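Local atomic coordinates of exonuclease (Laribacter hongkongensis, PDB entry 3SYY), a protein that probably digests double-stranded DNA with strict 5'-to-3' polarity, as a magnesium-binding alkaline exonuclease of the lambda exonuclease-like PDDEXK family. Residues E133-K136 with Q137-T140; D174-I177 with A178-E181; M61-G64 with T65-P69; N38-A41 with E42-Q46. All coordinates share one frame; numbering follows the deposited sequence.

Contact 1: E133-K136 with Q137-T140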
ATOM      1  N   GLU A 133      18.324  13.955  -0.612  1.00 33.23           N
ATOM      2  CA  GLU A 133      18.180  13.406   0.745  1.00 33.16           C
ATOM      3  C   GLU A 133      19.456  12.686   1.192  1.00 31.97           C
ATOM      4  O   GLU A 133      19.774  12.661   2.411  1.00 30.66           O
ATOM      5  CB  GLU A 133      17.011  12.425   0.831  1.00 34.24           C
ATOM      6  CG  GLU A 133      17.164  11.261  -0.146  1.00 38.82           C
ATOM      7  CD  GLU A 133      15.877  10.916  -0.858  1.00 48.49           C
ATOM      8  OE1 GLU A 133      15.500  11.696  -1.772  1.00 50.79           O
ATOM      9  OE2 GLU A 133      15.266   9.871  -0.497  1.00 51.93           O
ATOM     10  N   TYR A 134      20.189  12.097   0.225  1.00 28.61           N
ATOM     11  CA  TYR A 134      21.409  11.390   0.586  1.00 27.12           C
ATOM     12  C   TYR A 134      22.582  12.337   0.733  1.00 26.52           C
ATOM     13  O   TYR A 134      23.487  12.040   1.510  1.00 26.06           O
ATOM     14  CB  TYR A 134      21.764  10.251  -0.408  1.00 26.53           C
ATOM     15  CG  TYR A 134      20.723   9.173  -0.501  1.00 26.68           C
ATOM     16  CD1 TYR A 134      19.954   8.805   0.605  1.00 26.89           C
ATOM     17  CD2 TYR A 134      20.488   8.544  -1.709  1.00 28.49           C
ATOM     18  CE1 TYR A 134      18.977   7.794   0.505  1.00 30.21           C
ATOM     19  CE2 TYR A 134      19.541   7.549  -1.843  1.00 29.96           C
ATOM     20  CZ  TYR A 134      18.777   7.184  -0.720  1.00 30.90           C
ATOM     21  OH  TYR A 134      17.866   6.193  -0.886  1.00 28.61           O
ATOM     22  N   ILE A 135      22.572  13.456  -0.001  1.00 27.48           N
ATOM     23  CA  ILE A 135      23.536  14.541   0.281  1.00 29.01           C
ATOM     24  C   ILE A 135      23.362  14.995   1.774  1.00 29.01           C
ATOM     25  O   ILE A 135      24.330  15.152   2.519  1.00 29.33           O
ATOM     26  CB  ILE A 135      23.370  15.729  -0.731  1.00 29.38           C
ATOM     27  CG1 ILE A 135      23.630  15.288  -2.200  1.00 30.76           C
ATOM     28  CG2 ILE A 135      24.249  16.962  -0.374  1.00 29.82           C
ATOM     29  CD1 ILE A 135      25.047  14.722  -2.448  1.00 32.61           C
ATOM     30  N   LYS A 136      22.117  15.182   2.208  1.00 28.91           N
ATOM     31  CA  LYS A 136      21.880  15.572   3.601  1.00 29.09           C
ATOM     32  C   LYS A 136      22.362  14.516   4.574  1.00 27.60           C
ATOM     33  O   LYS A 136      23.003  14.843   5.550  1.00 27.98           O
ATOM     34  CB  LYS A 136      20.415  15.906   3.849  1.00 29.70           C
ATOM     35  CG  LYS A 136      20.010  17.212   3.098  1.00 33.43           C
ATOM     36  CD  LYS A 136      18.561  17.529   3.266  1.00 38.39           C
ATOM     37  CE  LYS A 136      18.278  18.912   2.659  1.00 39.38           C
ATOM     38  NZ  LYS A 136      18.158  18.748   1.160  1.00 45.72           N
ATOM     39  N   GLN A 137      22.116  13.256   4.263  1.00 25.68           N
ATOM     40  CA  GLN A 137      22.571  12.153   5.093  1.00 26.19           C
ATOM     41  C   GLN A 137      24.107  12.179   5.233  1.00 26.79           C
ATOM     42  O   GLN A 137      24.663  12.069   6.314  1.00 25.29           O
ATOM     43  CB  GLN A 137      22.145  10.842   4.450  1.00 25.41           C
ATOM     44  CG  GLN A 137      22.640   9.649   5.224  1.00 25.30           C
ATOM     45  CD  GLN A 137      22.295   8.339   4.550  1.00 27.41           C
ATOM     46  OE1 GLN A 137      21.940   8.296   3.368  1.00 29.30           O
ATOM     47  NE2 GLN A 137      22.348   7.266   5.315  1.00 26.46           N
ATOM     48  N   MET A 138      24.787  12.322   4.097  1.00 28.58           N
ATOM     49  CA  MET A 138      26.236  12.261   4.114  1.00 28.43           C
ATOM     50  C   MET A 138      26.869  13.504   4.739  1.00 27.61           C
ATOM     51  O   MET A 138      27.881  13.383   5.411  1.00 29.58           O
ATOM     52  CB  MET A 138      26.751  12.044   2.698  1.00 26.76           C
ATOM     53  CG  MET A 138      26.547  10.541   2.245  1.00 28.19           C
ATOM     54  SD  MET A 138      27.120  10.304   0.542  1.00 30.60           S
ATOM     55  CE  MET A 138      26.076  11.277  -0.453  1.00 25.62           C
ATOM     56  N   GLN A 139      26.285  14.669   4.522  1.00 29.45           N
ATOM     57  CA  GLN A 139      26.827  15.882   5.191  1.00 31.14           C
ATOM     58  C   GLN A 139      26.670  15.726   6.688  1.00 31.56           C
ATOM     59  O   GLN A 139      27.560  16.112   7.450  1.00 32.90           O
ATOM     60  CB  GLN A 139      26.167  17.160   4.684  1.00 29.92           C
ATOM     61  CG  GLN A 139      26.521  17.497   3.207  1.00 33.37           C
ATOM     62  CD  GLN A 139      28.052  17.803   3.017  1.00 33.47           C
ATOM     63  OE1 GLN A 139      28.798  17.973   4.005  1.00 31.92           O
ATOM     64  NE2 GLN A 139      28.502  17.819   1.758  1.00 34.11           N
ATOM     65  N   THR A 140      25.548  15.125   7.128  1.00 30.89           N
ATOM     66  CA  THR A 140      25.335  14.855   8.548  1.00 29.55           C
ATOM     67  C   THR A 140      26.298  13.850   9.100  1.00 30.40           C
ATOM     68  O   THR A 140      26.756  13.976  10.247  1.00 29.63           O
ATOM     69  CB  THR A 140      23.904  14.299   8.806  1.00 29.85           C
ATOM     70  OG1 THR A 140      22.941  15.259   8.348  1.00 31.50           O
ATOM     71  CG2 THR A 140      23.693  13.980  10.294  1.00 28.79           C
TER
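Lys136 O is gripped twice by Thr140: the backbone N donates to it at 3.0 Å and the hydroxyl OG1 at 2.8 Å, the two donors arriving from opposite faces of the carbonyl plane. The hydroxyl can fold back in this way because OG1 lies beside its own backbone N (chi1 -59°), which satisfies a buried polar group within helix 132-145. One residue earlier Gln139 N donates to Ile135 O at 2.8 Å. On another side of the helix Tyr134 and Gln137 run side by side, ring and amide planes 47° apart, and Gln137 OE1 comes obliquely to Tyr134 CD1 at 3.4 Å. That oxygen accepts a hydrogen bond from Lys114 NZ, and Lys114 also makes a cation-pi contact with the Tyr134 ring, so one lysine holds both side chains. Met138 bends at its thioether and sets CE 4.1 Å from Ile135 CD1, both side chains resting on Pro130 and Ile170. Gln137, with its side chain about 4 Å from a bound magnesium ion and about 3 Å from that of Glu112, places this helix beside the two-metal centre of a PDDEXK nuclease.

Contact 2: D174-I177 with A178-E181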
ATOM      1  N   ASP A 174      30.617  22.836   4.782  1.00 39.77           N
ATOM      2  CA  ASP A 174      30.395  23.487   6.088  1.00 41.20           C
ATOM      3  C   ASP A 174      29.154  24.381   6.146  1.00 40.69           C
ATOM      4  O   ASP A 174      28.497  24.434   7.178  1.00 42.20           O
ATOM      5  CB  ASP A 174      31.659  24.242   6.567  1.00 41.73           C
ATOM      6  CG  ASP A 174      32.743  23.302   7.058  1.00 44.11           C
ATOM      7  OD1 ASP A 174      33.924  23.685   7.027  1.00 47.07           O
ATOM      8  OD2 ASP A 174      32.426  22.176   7.492  1.00 46.14           O
ATOM      9  N   ALA A 175      28.811  25.048   5.054  1.00 41.01           N
ATOM     10  CA  ALA A 175      27.573  25.823   5.018  1.00 41.04           C
ATOM     11  C   ALA A 175      26.337  24.959   5.171  1.00 41.41           C
ATOM     12  O   ALA A 175      25.421  25.320   5.949  1.00 40.71           O
ATOM     13  CB  ALA A 175      27.470  26.652   3.745  1.00 41.50           C
ATOM     14  N   LEU A 176      26.288  23.830   4.445  1.00 39.82           N
ATOM     15  CA  LEU A 176      25.124  22.949   4.540  1.00 38.95           C
ATOM     16  C   LEU A 176      25.079  22.313   5.916  1.00 38.20           C
ATOM     17  O   LEU A 176      23.999  22.198   6.508  1.00 38.11           O
ATOM     18  CB  LEU A 176      25.099  21.869   3.441  1.00 39.47           C
ATOM     19  CG  LEU A 176      23.815  21.003   3.396  1.00 39.70           C
ATOM     20  CD1 LEU A 176      22.540  21.832   3.399  1.00 40.55           C
ATOM     21  CD2 LEU A 176      23.817  20.072   2.192  1.00 38.94           C
ATOM     22  N   ILE A 177      26.234  21.878   6.412  1.00 36.29           N
ATOM     23  CA  ILE A 177      26.313  21.354   7.742  1.00 36.06           C
ATOM     24  C   ILE A 177      25.776  22.379   8.796  1.00 36.37           C
ATOM     25  O   ILE A 177      25.033  21.991   9.678  1.00 33.69           O
ATOM     26  CB  ILE A 177      27.746  20.867   8.048  1.00 37.07           C
ATOM     27  CG1 ILE A 177      28.027  19.554   7.281  1.00 35.24           C
ATOM     28  CG2 ILE A 177      27.989  20.676   9.565  1.00 37.16           C
ATOM     29  CD1 ILE A 177      29.470  19.062   7.415  1.00 36.31           C
ATOM     30  N   ALA A 178      26.121  23.664   8.674  1.00 36.46           N
ATOM     31  CA  ALA A 178      25.682  24.626   9.714  1.00 37.78           C
ATOM     32  C   ALA A 178      24.161  24.741   9.656  1.00 38.31           C
ATOM     33  O   ALA A 178      23.496  24.773  10.698  1.00 38.99           O
ATOM     34  CB  ALA A 178      26.354  25.975   9.534  1.00 38.16           C
ATOM     35  N   GLU A 179      23.616  24.750   8.441  1.00 38.18           N
ATOM     36  CA  GLU A 179      22.178  24.819   8.223  1.00 39.99           C
ATOM     37  C   GLU A 179      21.446  23.569   8.745  1.00 38.99           C
ATOM     38  O   GLU A 179      20.417  23.695   9.415  1.00 38.77           O
ATOM     39  CB  GLU A 179      21.926  25.080   6.749  1.00 41.41           C
ATOM     40  CG  GLU A 179      20.516  24.941   6.248  1.00 47.36           C
ATOM     41  CD  GLU A 179      20.474  25.030   4.715  1.00 57.10           C
ATOM     42  OE1 GLU A 179      21.427  25.606   4.117  1.00 60.32           O
ATOM     43  OE2 GLU A 179      19.496  24.517   4.109  1.00 60.44           O
ATOM     44  N   ILE A 180      22.011  22.382   8.503  1.00 37.48           N
ATOM     45  CA  ILE A 180      21.493  21.120   9.065  1.00 35.91           C
ATOM     46  C   ILE A 180      21.471  21.192  10.594  1.00 36.45           C
ATOM     47  O   ILE A 180      20.467  20.845  11.231  1.00 35.41           O
ATOM     48  CB  ILE A 180      22.355  19.899   8.642  1.00 36.03           C
ATOM     49  CG1 ILE A 180      22.172  19.618   7.140  1.00 34.78           C
ATOM     50  CG2 ILE A 180      21.974  18.642   9.441  1.00 33.60           C
ATOM     51  CD1 ILE A 180      23.232  18.569   6.573  1.00 29.78           C
ATOM     52  N   GLU A 181      22.580  21.639  11.175  1.00 35.28           N
ATOM     53  CA  GLU A 181      22.691  21.635  12.622  1.00 35.73           C
ATOM     54  C   GLU A 181      21.652  22.632  13.196  1.00 35.39           C
ATOM     55  O   GLU A 181      21.077  22.367  14.213  1.00 36.14           O
ATOM     56  CB  GLU A 181      24.133  21.958  13.050  1.00 36.70           C
ATOM     57  CG  GLU A 181      25.121  20.819  12.720  1.00 37.35           C
ATOM     58  CD  GLU A 181      26.577  21.122  13.063  1.00 40.59           C
ATOM     59  OE1 GLU A 181      27.413  20.196  13.052  1.00 39.07           O
ATOM     60  OE2 GLU A 181      26.890  22.270  13.352  1.00 41.07           O
TER
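Leu176 carries CG on the far side of CB from its backbone N (chi1 -174°), whereas Ile180 keeps CG1 beside its N (chi1 -70°) and extends CD1 back along the axis; the two side chains meet with Leu176 CG 4.0 Å from Ile180 CD1. This is i to i+4 packing in the opening turns of helix 174-205, the long C-terminal helix of this PDDEXK-family chain. Ile180 CG1 also lies over the backbone, 3.2 Å from Leu176 O, the carbonyl that accepts the Ile180 N-H at 2.8 Å. Leu176 has a second neighbour three residues on: the extended chain of Glu179 crosses it obliquely, and Leu176 CD1 is about equally far from the carboxylate carbon and both oxygens of Glu179. The touch is therefore a methyl beside a whole carboxylate, not a polar bond. Ile177 and Ile180 are buried against Gln139 of helix 132-145, and Ile180 reaches Val21 and Met25 of helix 21-25 as well. At the start of the helix Asp174 turns its carboxylate back to Arg172, whose NE forms a salt bridge with OD2. Glu181 follows the Ile177 side chain in the same direction; its N donates to Ile177 O at 2.9 Å, and its carboxylate OE1 stops 3.6 Å from the methyl Ile177 CG2.

Contact 3: M61-G64 with T65-P69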
ATOM      1  N   MET A  61      14.304  -3.950   0.253  1.00 53.59           N
ATOM      2  CA  MET A  61      15.054  -3.483   1.421  1.00 52.97           C
ATOM      3  C   MET A  61      15.889  -4.592   2.020  1.00 51.87           C
ATOM      4  O   MET A  61      17.063  -4.395   2.321  1.00 51.49           O
ATOM      5  CB  MET A  61      14.129  -2.903   2.496  1.00 53.77           C
ATOM      6  CG  MET A  61      14.264  -1.408   2.692  1.00 56.93           C
ATOM      7  SD  MET A  61      12.694  -0.593   3.130  1.00 65.73           S
ATOM      8  CE  MET A  61      12.062  -0.096   1.505  1.00 63.23           C
ATOM      9  N   GLN A  62      15.288  -5.757   2.203  1.00 50.41           N
ATOM     10  CA  GLN A  62      16.006  -6.878   2.780  1.00 49.83           C
ATOM     11  C   GLN A  62      17.141  -7.350   1.843  1.00 48.47           C
ATOM     12  O   GLN A  62      18.263  -7.615   2.294  1.00 47.55           O
ATOM     13  CB  GLN A  62      15.036  -8.015   3.075  1.00 51.22           C
ATOM     14  CG  GLN A  62      15.683  -9.295   3.631  1.00 54.64           C
ATOM     15  CD  GLN A  62      14.680 -10.233   4.301  1.00 60.64           C
ATOM     16  OE1 GLN A  62      13.620  -9.805   4.786  1.00 62.35           O
ATOM     17  NE2 GLN A  62      15.019 -11.524   4.343  1.00 62.21           N
ATOM     18  N   ARG A  63      16.824  -7.464   0.551  1.00 46.59           N
ATOM     19  CA  ARG A  63      17.787  -7.922  -0.450  1.00 45.83           C
ATOM     20  C   ARG A  63      18.966  -6.934  -0.436  1.00 44.47           C
ATOM     21  O   ARG A  63      20.130  -7.342  -0.378  1.00 45.00           O
ATOM     22  CB  ARG A  63      17.140  -7.980  -1.837  1.00 45.38           C
ATOM     23  CG  ARG A  63      18.096  -8.506  -2.917  1.00 47.40           C
ATOM     24  CD  ARG A  63      17.804  -7.839  -4.239  1.00 48.73           C
ATOM     25  NE  ARG A  63      19.012  -7.813  -5.056  1.00 54.44           N
ATOM     26  CZ  ARG A  63      19.867  -6.790  -5.115  1.00 50.71           C
ATOM     27  NH1 ARG A  63      20.928  -6.916  -5.899  1.00 51.69           N
ATOM     28  NH2 ARG A  63      19.655  -5.656  -4.420  1.00 41.54           N
ATOM     29  N   GLY A  64      18.629  -5.649  -0.409  1.00 43.33           N
ATOM     30  CA  GLY A  64      19.570  -4.551  -0.291  1.00 42.65           C
ATOM     31  C   GLY A  64      20.536  -4.629   0.876  1.00 42.65           C
ATOM     32  O   GLY A  64      21.756  -4.521   0.676  1.00 42.80           O
ATOM     33  N   THR A  65      20.000  -4.809   2.085  1.00 41.09           N
ATOM     34  CA  THR A  65      20.791  -4.909   3.315  1.00 40.95           C
ATOM     35  C   THR A  65      21.749  -6.072   3.226  1.00 39.31           C
ATOM     36  O   THR A  65      22.912  -5.948   3.636  1.00 38.24           O
ATOM     37  CB  THR A  65      19.880  -5.050   4.598  1.00 42.13           C
ATOM     38  OG1 THR A  65      19.037  -3.893   4.678  1.00 44.79           O
ATOM     39  CG2 THR A  65      20.697  -5.103   5.860  1.00 42.49           C
ATOM     40  N   GLU A  66      21.275  -7.182   2.660  1.00 36.77           N
ATOM     41  CA  GLU A  66      22.101  -8.363   2.529  1.00 37.39           C
ATOM     42  C   GLU A  66      23.228  -8.206   1.516  1.00 34.68           C
ATOM     43  O   GLU A  66      24.244  -8.872   1.624  1.00 36.33           O
ATOM     44  CB  GLU A  66      21.269  -9.581   2.159  1.00 38.33           C
ATOM     45  CG  GLU A  66      20.689 -10.257   3.403  1.00 44.81           C
ATOM     46  CD  GLU A  66      19.882 -11.469   3.071  1.00 51.72           C
ATOM     47  OE1 GLU A  66      18.984 -11.345   2.208  1.00 56.05           O
ATOM     48  OE2 GLU A  66      20.121 -12.538   3.687  1.00 56.88           O
ATOM     49  N   LEU A  67      23.019  -7.366   0.524  1.00 33.34           N
ATOM     50  CA  LEU A  67      24.061  -7.083  -0.495  1.00 31.71           C
ATOM     51  C   LEU A  67      25.120  -6.069  -0.032  1.00 32.29           C
ATOM     52  O   LEU A  67      26.178  -5.905  -0.683  1.00 31.02           O
ATOM     53  CB  LEU A  67      23.436  -6.564  -1.768  1.00 30.00           C
ATOM     54  CG  LEU A  67      24.229  -6.645  -3.098  1.00 28.72           C
ATOM     55  CD1 LEU A  67      24.461  -8.110  -3.524  1.00 31.66           C
ATOM     56  CD2 LEU A  67      23.454  -5.858  -4.146  1.00 30.56           C
ATOM     57  N   GLU A  68      24.850  -5.332   1.027  1.00 30.46           N
ATOM     58  CA  GLU A  68      25.766  -4.215   1.315  1.00 33.10           C
ATOM     59  C   GLU A  68      27.247  -4.686   1.605  1.00 32.68           C
ATOM     60  O   GLU A  68      28.193  -4.012   1.203  1.00 32.62           O
ATOM     61  CB  GLU A  68      25.156  -3.294   2.387  1.00 34.20           C
ATOM     62  CG  GLU A  68      26.076  -2.353   3.169  1.00 38.68           C
ATOM     63  CD  GLU A  68      25.341  -1.845   4.437  1.00 47.33           C
ATOM     64  OE1 GLU A  68      24.130  -1.434   4.304  1.00 44.09           O
ATOM     65  OE2 GLU A  68      25.965  -1.924   5.543  1.00 47.66           O
ATOM     66  N   PRO A  69      27.439  -5.838   2.249  1.00 32.83           N
ATOM     67  CA  PRO A  69      28.848  -6.239   2.355  1.00 32.89           C
ATOM     68  C   PRO A  69      29.527  -6.634   1.036  1.00 32.08           C
ATOM     69  O   PRO A  69      30.749  -6.629   0.995  1.00 30.84           O
ATOM     70  CB  PRO A  69      28.812  -7.443   3.254  1.00 32.85           C
ATOM     71  CG  PRO A  69      27.368  -7.901   3.267  1.00 36.60           C
ATOM     72  CD  PRO A  69      26.545  -6.711   3.034  1.00 32.70           C
TER
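Helix 59-79, which brings Glu68 up to the metal centre, contains this stretch, where Arg63 and Leu67 meet side chain to side chain. The two chains lie side by side and point the same way. Leu67 CD2 sits obliquely to the guanidinium, 3.3 Å from Arg63 NH1, with CZ and NH2 of the same arginine slightly farther off. Arg63 starts with CG anti to its N (chi1 -178°) and then bends at chi2, which carries the guanidinium forward alongside the leucine; its charge is met by a salt bridge from NH1 to Asp157 OD2, and Leu67 in turn touches Asp157 and Cys115. Gln62 and Glu66 also run alongside each other, one turn apart on an exposed side, with Gln62 CG 4.1 Å from Glu66 OE1 and the amide and carboxylate planes 69° apart. The segment belongs to the YqaJ-like recombinase domain, a member of the PDDEXK clan, and here the helix changes its regular pattern. Thr65 N and Glu66 N keep ordinary bonds to Met61 O and Gln62 O. Leu67 N, by contrast, is shared: it donates to Arg63 O at 3.0 Å and weakly to Gly64 O at 3.1 Å. Two residues later the N of Pro69 has no bond to the preceding turn, and the helix kinks. The Glu68 side chain comes within about 4 Å of a bound magnesium ion and equally near the side chain of Asp102, while Glu68 OE2 pairs with Arg72 NH2 in a salt bridge.

Contact 4: N38-A41 with E42-Q46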
ATOM      1  N   ASN A  38       5.577  13.957  10.908  1.00 30.78           N
ATOM      2  CA  ASN A  38       5.483  12.497  11.121  1.00 30.46           C
ATOM      3  C   ASN A  38       6.718  11.926  11.808  1.00 29.91           C
ATOM      4  O   ASN A  38       6.608  11.058  12.654  1.00 28.32           O
ATOM      5  CB  ASN A  38       5.239  11.748   9.781  1.00 33.14           C
ATOM      6  CG  ASN A  38       3.883  12.066   9.185  1.00 38.13           C
ATOM      7  OD1 ASN A  38       2.949  12.404   9.915  1.00 41.54           O
ATOM      8  ND2 ASN A  38       3.769  11.990   7.857  1.00 42.27           N
ATOM      9  N   TYR A  39       7.904  12.418  11.445  1.00 29.07           N
ATOM     10  CA  TYR A  39       9.130  11.970  12.134  1.00 29.40           C
ATOM     11  C   TYR A  39       9.110  12.444  13.588  1.00 28.74           C
ATOM     12  O   TYR A  39       9.464  11.711  14.472  1.00 28.99           O
ATOM     13  CB  TYR A  39      10.364  12.555  11.414  1.00 30.00           C
ATOM     14  CG  TYR A  39      11.692  12.004  11.875  1.00 28.44           C
ATOM     15  CD1 TYR A  39      11.822  10.673  12.243  1.00 26.56           C
ATOM     16  CD2 TYR A  39      12.826  12.822  11.914  1.00 27.54           C
ATOM     17  CE1 TYR A  39      13.066  10.162  12.650  1.00 30.50           C
ATOM     18  CE2 TYR A  39      14.046  12.316  12.313  1.00 27.82           C
ATOM     19  CZ  TYR A  39      14.174  11.028  12.673  1.00 24.42           C
ATOM     20  OH  TYR A  39      15.399  10.549  13.074  1.00 27.80           O
ATOM     21  N   MET A  40       8.715  13.692  13.801  1.00 30.18           N
ATOM     22  CA  MET A  40       8.616  14.233  15.180  1.00 31.63           C
ATOM     23  C   MET A  40       7.734  13.307  16.050  1.00 30.97           C
ATOM     24  O   MET A  40       8.139  12.888  17.134  1.00 30.26           O
ATOM     25  CB  MET A  40       8.107  15.655  15.071  1.00 31.66           C
ATOM     26  CG  MET A  40       7.449  16.184  16.294  1.00 38.30           C
ATOM     27  SD  MET A  40       8.605  17.137  17.195  1.00 44.05           S
ATOM     28  CE  MET A  40       9.013  18.447  16.049  1.00 42.91           C
ATOM     29  N   ALA A  41       6.568  12.897  15.511  1.00 30.85           N
ATOM     30  CA  ALA A  41       5.655  11.993  16.207  1.00 30.13           C
ATOM     31  C   ALA A  41       6.339  10.661  16.477  1.00 29.45           C
ATOM     32  O   ALA A  41       6.231  10.087  17.571  1.00 29.62           O
ATOM     33  CB  ALA A  41       4.338  11.816  15.389  1.00 29.43           C
ATOM     34  N   GLU A  42       7.105  10.157  15.501  1.00 29.12           N
ATOM     35  CA  GLU A  42       7.802   8.912  15.705  1.00 28.94           C
ATOM     36  C   GLU A  42       8.788   9.007  16.877  1.00 28.02           C
ATOM     37  O   GLU A  42       8.911   8.073  17.685  1.00 27.96           O
ATOM     38  CB  GLU A  42       8.670   8.568  14.464  1.00 30.19           C
ATOM     39  CG  GLU A  42       8.085   7.680  13.420  1.00 35.01           C
ATOM     40  CD  GLU A  42       9.071   7.552  12.239  1.00 36.27           C
ATOM     41  OE1 GLU A  42       8.803   8.169  11.199  1.00 40.03           O
ATOM     42  OE2 GLU A  42      10.106   6.896  12.427  1.00 38.26           O
ATOM     43  N   LEU A  43       9.563  10.085  16.911  1.00 28.77           N
ATOM     44  CA  LEU A  43      10.581  10.225  17.971  1.00 28.51           C
ATOM     45  C   LEU A  43       9.913  10.493  19.362  1.00 28.27           C
ATOM     46  O   LEU A  43      10.389  10.003  20.390  1.00 29.97           O
ATOM     47  CB  LEU A  43      11.531  11.339  17.600  1.00 28.78           C
ATOM     48  CG  LEU A  43      12.348  11.050  16.322  1.00 29.05           C
ATOM     49  CD1 LEU A  43      13.465  12.088  16.210  1.00 29.76           C
ATOM     50  CD2 LEU A  43      12.942   9.704  16.413  1.00 26.30           C
ATOM     51  N   ILE A  44       8.812  11.237  19.370  1.00 28.87           N
ATOM     52  CA  ILE A  44       8.042  11.439  20.643  1.00 29.86           C
ATOM     53  C   ILE A  44       7.619  10.102  21.217  1.00 29.01           C
ATOM     54  O   ILE A  44       7.894   9.793  22.395  1.00 28.85           O
ATOM     55  CB  ILE A  44       6.844  12.374  20.457  1.00 29.33           C
ATOM     56  CG1 ILE A  44       7.364  13.779  20.198  1.00 31.08           C
ATOM     57  CG2 ILE A  44       5.895  12.321  21.721  1.00 32.69           C
ATOM     58  CD1 ILE A  44       6.339  14.735  19.598  1.00 28.63           C
ATOM     59  N   CYS A  45       7.000   9.264  20.379  1.00 28.61           N
ATOM     60  CA  CYS A  45       6.545   7.975  20.847  1.00 28.83           C
ATOM     61  C   CYS A  45       7.714   7.071  21.291  1.00 29.54           C
ATOM     62  O   CYS A  45       7.587   6.317  22.237  1.00 29.57           O
ATOM     63  CB  CYS A  45       5.621   7.276  19.807  1.00 27.89           C
ATOM     64  SG  CYS A  45       4.186   8.321  19.397  1.00 32.64           S
ATOM     65  N   GLN A  46       8.850   7.109  20.580  1.00 29.31           N
ATOM     66  CA  GLN A  46      10.003   6.329  21.021  1.00 28.59           C
ATOM     67  C   GLN A  46      10.483   6.759  22.418  1.00 28.50           C
ATOM     68  O   GLN A  46      10.739   5.933  23.247  1.00 28.92           O
ATOM     69  CB  GLN A  46      11.177   6.473  20.022  1.00 28.47           C
ATOM     70  CG  GLN A  46      10.930   5.690  18.721  1.00 31.01           C
ATOM     71  CD  GLN A  46      12.090   5.792  17.702  1.00 33.04           C
ATOM     72  OE1 GLN A  46      13.193   6.199  18.031  1.00 33.15           O
ATOM     73  NE2 GLN A  46      11.794   5.480  16.457  1.00 36.17           N
TER
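Tyr39 and Leu43 cross at a slant one turn apart in helix 34-49, where Leu43 CD1 makes a CH-pi contact over one face of the ring. The methyl lies 4.0 Å from the ring centroid, only 20° off the ring normal, though displaced toward the rim on the hydroxyl side: its nearest ring atom is Tyr39 CZ at 3.8 Å. With CG anti to the backbone N (chi1 -171°), the Tyr39 ring stands out from the helix, and Leu43 folds its CD1 back onto that face; Tyr39 OH is fixed by a hydrogen bond with Thr17 N. Glu42 comes to the same ring differently, its side chain crossing that of Tyr39 at about a right angle, with OE1 at the ring edge 4.1 Å from Tyr39 CD1 and the carboxylate plane turned 66° from the ring. That oxygen forms a salt bridge with Arg20 NH2, and Arg20 also touches the tyrosine. On the side facing helix 174-205, Met40 and Ile44 pack against Phe187 and Leu191 respectively. Ala41 and Ile44 also meet Trp119 of the second subunit, so this helix contributes to the subunit interface. Met40 CG lies 3.8 Å from Ile44 CD1, and the bend at chi2 leaves SD 4.1 Å from the same methyl.

Followed from the N terminus, the order is contact 4 on helix 34-49, contact 3 on helix 59-79, contact 1 on helix 132-145 and contact 2 at the start of helix 174-205. Each joins adjoining turns of one helix, so none closes a long loop, and all four stand in series without nesting or crossing. Contacts 1 and 2 touch directly: Gln139 and Thr140 pack on Leu176, Ile177 and Ile180, tying their helices together. Contacts 1 and 3 approach the magnesium site through Gln137 and Glu68, with nearest atoms about 9 Å apart. Contact 4 meets helix 174-205 farther along, beyond contact 2, and faces the second subunit.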